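Local coordinates for protein glutathione S-transferase (Bombyx mori, PDB 3AY8) that probably acts as a glutathione transferase, joining glutathione to electrophilic compounds, and forms a homodimer, at residues A[3-11]-A[27-37]. Numbering follows the deposited sequence.
Sequences SLKLYHFPV and IPIQIEIVNLF
Strands 5-8 and 30-33 run parallel, their axes 4.7 Å apart and inclined by 24°. Five backbone hydrogen bonds join them, from Gln-30 N to Leu-4 O (2.8 Å) through to Val-34 N to His-8 O; that of Leu-6 N to Gln-30 O is nearly straight, at 173°. On the sheet face bearing Lys-5, Tyr-7 and Glu-32, the glutamate, in one of its two modelled conformers, lies alongside the Tyr-7 ring and points the same way. In that conformer OE1 comes 3.7 Å from Lys-5 NZ, a long and tentative salt bridge. The other face carries His-8 beside Ile-31 and Ile-33, and helix 13-25 covers it, with Leu-19 against His-8.

Beyond the strands, the Phe-9 ring has Val-11 CB over one face and the backbone N and CB of Leu-36 over the other. Its CZ points into the face of Phe-37, 3.9 Å from CD1, in an edge-to-face pair with planes at 83°. Cutting the Phe-9 side chain back to an alanine is likely to open a gap between Val-11 and Leu-36 and to leave the Phe-37 ring without its edge-on partner. With helix 13-25 linking the two parallel strands, the arrangement is the N-terminal beta-alpha-beta unit of the thioredoxin-like domain of glutathione transferases.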
# COMPACT_ATOMS: atom_id res chain seq x y z
N SER A 3 -2.79 -1.87 -29.02
CA SER A 3 -2.53 -0.59 -28.37
C SER A 3 -2.64 -0.71 -26.85
O SER A 3 -3.49 -1.42 -26.33
CB SER A 3 -3.52 0.46 -28.89
OG SER A 3 -3.13 1.76 -28.51
N LEU A 4 -1.76 -0.01 -26.13
CA LEU A 4 -1.79 0.04 -24.68
C LEU A 4 -3.02 0.83 -24.19
O LEU A 4 -3.27 1.94 -24.66
CB LEU A 4 -0.48 0.68 -24.19
CG LEU A 4 -0.14 0.72 -22.70
CD1 LEU A 4 0.13 -0.66 -22.14
CD2 LEU A 4 1.06 1.63 -22.49
N LYS A 5 -3.79 0.25 -23.27
CA LYS A 5 -5.02 0.88 -22.78
C LYS A 5 -5.12 1.04 -21.25
O LYS A 5 -4.80 0.12 -20.50
CB LYS A 5 -6.24 0.12 -23.32
CG LYS A 5 -7.57 0.79 -23.00
CD LYS A 5 -8.47 0.90 -24.23
CE LYS A 5 -9.19 -0.40 -24.57
NZ LYS A 5 -10.34 -0.16 -25.52
N LEU A 6 -5.57 2.21 -20.81
CA LEU A 6 -5.86 2.46 -19.39
C LEU A 6 -7.34 2.72 -19.19
O LEU A 6 -7.90 3.62 -19.81
CB LEU A 6 -5.04 3.64 -18.86
CG LEU A 6 -5.17 3.94 -17.36
CD1 LEU A 6 -4.46 2.87 -16.53
CD2 LEU A 6 -4.62 5.30 -17.01
N TYR A 7 -7.98 1.90 -18.35
CA TYR A 7 -9.35 2.17 -17.92
C TYR A 7 -9.29 3.09 -16.70
O TYR A 7 -8.73 2.71 -15.66
CB TYR A 7 -10.10 0.87 -17.63
CG TYR A 7 -10.28 0.02 -18.88
CD1 TYR A 7 -11.47 0.09 -19.62
CD2 TYR A 7 -9.25 -0.81 -19.33
CE1 TYR A 7 -11.63 -0.68 -20.78
CE2 TYR A 7 -9.41 -1.58 -20.49
CZ TYR A 7 -10.60 -1.50 -21.21
OH TYR A 7 -10.76 -2.25 -22.34
N HIS A 8 -9.88 4.28 -16.85
CA HIS A 8 -9.55 5.42 -16.00
C HIS A 8 -10.79 6.16 -15.53
O HIS A 8 -11.72 6.40 -16.31
CB HIS A 8 -8.62 6.37 -16.79
CG HIS A 8 -8.22 7.61 -16.05
ND1 HIS A 8 -8.32 8.87 -16.61
CD2 HIS A 8 -7.69 7.80 -14.82
CE1 HIS A 8 -7.88 9.78 -15.75
NE2 HIS A 8 -7.49 9.15 -14.66
N PHE A 9 -10.81 6.53 -14.25
CA PHE A 9 -11.86 7.39 -13.71
C PHE A 9 -11.19 8.66 -13.20
O PHE A 9 -10.55 8.62 -12.14
CB PHE A 9 -12.62 6.65 -12.59
CG PHE A 9 -13.78 7.44 -11.99
CD1 PHE A 9 -14.59 8.26 -12.77
CD2 PHE A 9 -14.08 7.31 -10.63
CE1 PHE A 9 -15.67 8.96 -12.22
CE2 PHE A 9 -15.16 8.00 -10.06
CZ PHE A 9 -15.96 8.82 -10.86
N PRO A 10 -11.32 9.79 -13.94
CA PRO A 10 -10.54 10.99 -13.61
C PRO A 10 -10.73 11.49 -12.17
O PRO A 10 -9.86 12.15 -11.65
CB PRO A 10 -11.04 12.04 -14.61
CG PRO A 10 -11.51 11.22 -15.79
CD PRO A 10 -12.11 9.98 -15.17
N VAL A 11 -11.84 11.15 -11.55
CA VAL A 11 -12.11 11.57 -10.17
C VAL A 11 -11.19 10.88 -9.15
O VAL A 11 -10.87 11.46 -8.10
CB VAL A 11 -13.59 11.32 -9.80
CG1 VAL A 11 -13.84 11.44 -8.29
CG2 VAL A 11 -14.50 12.29 -10.58
N ILE A 27 4.56 7.53 -22.62
CA ILE A 27 4.01 6.47 -23.45
C ILE A 27 2.65 6.88 -24.01
O ILE A 27 1.79 7.38 -23.28
CB ILE A 27 3.96 5.09 -22.71
CG1 ILE A 27 3.74 3.94 -23.70
CG2 ILE A 27 2.91 5.09 -21.60
CD1 ILE A 27 4.96 3.57 -24.53
N PRO A 28 2.45 6.68 -25.33
CA PRO A 28 1.12 6.88 -25.89
C PRO A 28 0.18 5.79 -25.35
O PRO A 28 0.52 4.61 -25.37
CB PRO A 28 1.35 6.70 -27.40
CG PRO A 28 2.77 7.14 -27.60
CD PRO A 28 3.47 6.55 -26.40
N ILE A 29 -0.98 6.20 -24.85
CA ILE A 29 -1.93 5.26 -24.25
C ILE A 29 -3.34 5.63 -24.61
O ILE A 29 -3.70 6.82 -24.60
CB ILE A 29 -1.95 5.32 -22.71
CG1 ILE A 29 -1.01 6.38 -22.15
CG2 ILE A 29 -1.78 3.92 -22.11
CD1 ILE A 29 -1.72 7.30 -21.22
N GLN A 30 -4.14 4.62 -24.92
CA GLN A 30 -5.58 4.79 -25.08
C GLN A 30 -6.19 4.92 -23.70
O GLN A 30 -5.83 4.16 -22.78
CB GLN A 30 -6.21 3.59 -25.78
CG GLN A 30 -6.13 3.59 -27.30
CD GLN A 30 -7.00 2.50 -27.92
OE1 GLN A 30 -8.14 2.27 -27.50
NE2 GLN A 30 -6.47 1.83 -28.93
N ILE A 31 -7.10 5.86 -23.55
CA ILE A 31 -7.74 6.10 -22.27
C ILE A 31 -9.22 5.88 -22.43
O ILE A 31 -9.90 6.61 -23.16
CB ILE A 31 -7.47 7.53 -21.73
CG1 ILE A 31 -5.96 7.76 -21.53
CG2 ILE A 31 -8.25 7.77 -20.42
CD1 ILE A 31 -5.60 9.18 -21.23
N GLU A 32 -9.71 4.83 -21.78
CA GLU A 32 -11.14 4.56 -21.72
C GLU A 32 -11.69 5.09 -20.41
O GLU A 32 -11.33 4.58 -19.34
CB GLU A 32 -11.39 3.06 -21.83
CG GLU A 32 -12.85 2.68 -21.79
CD GLU A 32 -13.43 2.48 -23.16
OE1 GLU A 32 -13.18 1.41 -23.76
OE2 GLU A 32 -14.14 3.38 -23.64
N ILE A 33 -12.53 6.12 -20.48
CA ILE A 33 -13.12 6.73 -19.30
C ILE A 33 -14.20 5.80 -18.74
O ILE A 33 -15.08 5.34 -19.47
CB ILE A 33 -13.70 8.14 -19.59
CG1 ILE A 33 -12.60 9.10 -20.10
CG2 ILE A 33 -14.40 8.71 -18.35
CD1 ILE A 33 -11.41 9.33 -19.11
N VAL A 34 -14.09 5.51 -17.45
CA VAL A 34 -15.01 4.61 -16.76
C VAL A 34 -15.65 5.42 -15.64
O VAL A 34 -14.99 5.74 -14.65
CB VAL A 34 -14.27 3.35 -16.20
CG1 VAL A 34 -15.22 2.42 -15.46
CG2 VAL A 34 -13.57 2.59 -17.32
N ASN A 35 -16.92 5.78 -15.81
CA ASN A 35 -17.63 6.54 -14.79
C ASN A 35 -18.14 5.61 -13.69
O ASN A 35 -19.20 5.00 -13.83
CB ASN A 35 -18.77 7.35 -15.42
CG ASN A 35 -19.46 8.26 -14.42
OD1 ASN A 35 -19.25 8.16 -13.21
ND2 ASN A 35 -20.28 9.17 -14.93
N LEU A 36 -17.39 5.52 -12.61
CA LEU A 36 -17.80 4.69 -11.48
C LEU A 36 -19.03 5.23 -10.73
O LEU A 36 -19.73 4.47 -10.07
CB LEU A 36 -16.63 4.43 -10.52
CG LEU A 36 -15.52 3.49 -11.03
CD1 LEU A 36 -14.57 3.14 -9.89
CD2 LEU A 36 -16.07 2.21 -11.68
N PHE A 37 -19.31 6.53 -10.88
CA PHE A 37 -20.54 7.11 -10.32
C PHE A 37 -21.82 6.57 -10.98
O PHE A 37 -22.89 6.62 -10.37
CB PHE A 37 -20.52 8.64 -10.38
CG PHE A 37 -19.59 9.29 -9.39
CD1 PHE A 37 -19.20 10.62 -9.57
CD2 PHE A 37 -19.10 8.59 -8.29
CE1 PHE A 37 -18.35 11.24 -8.66
CE2 PHE A 37 -18.24 9.20 -7.38
CZ PHE A 37 -17.87 10.53 -7.56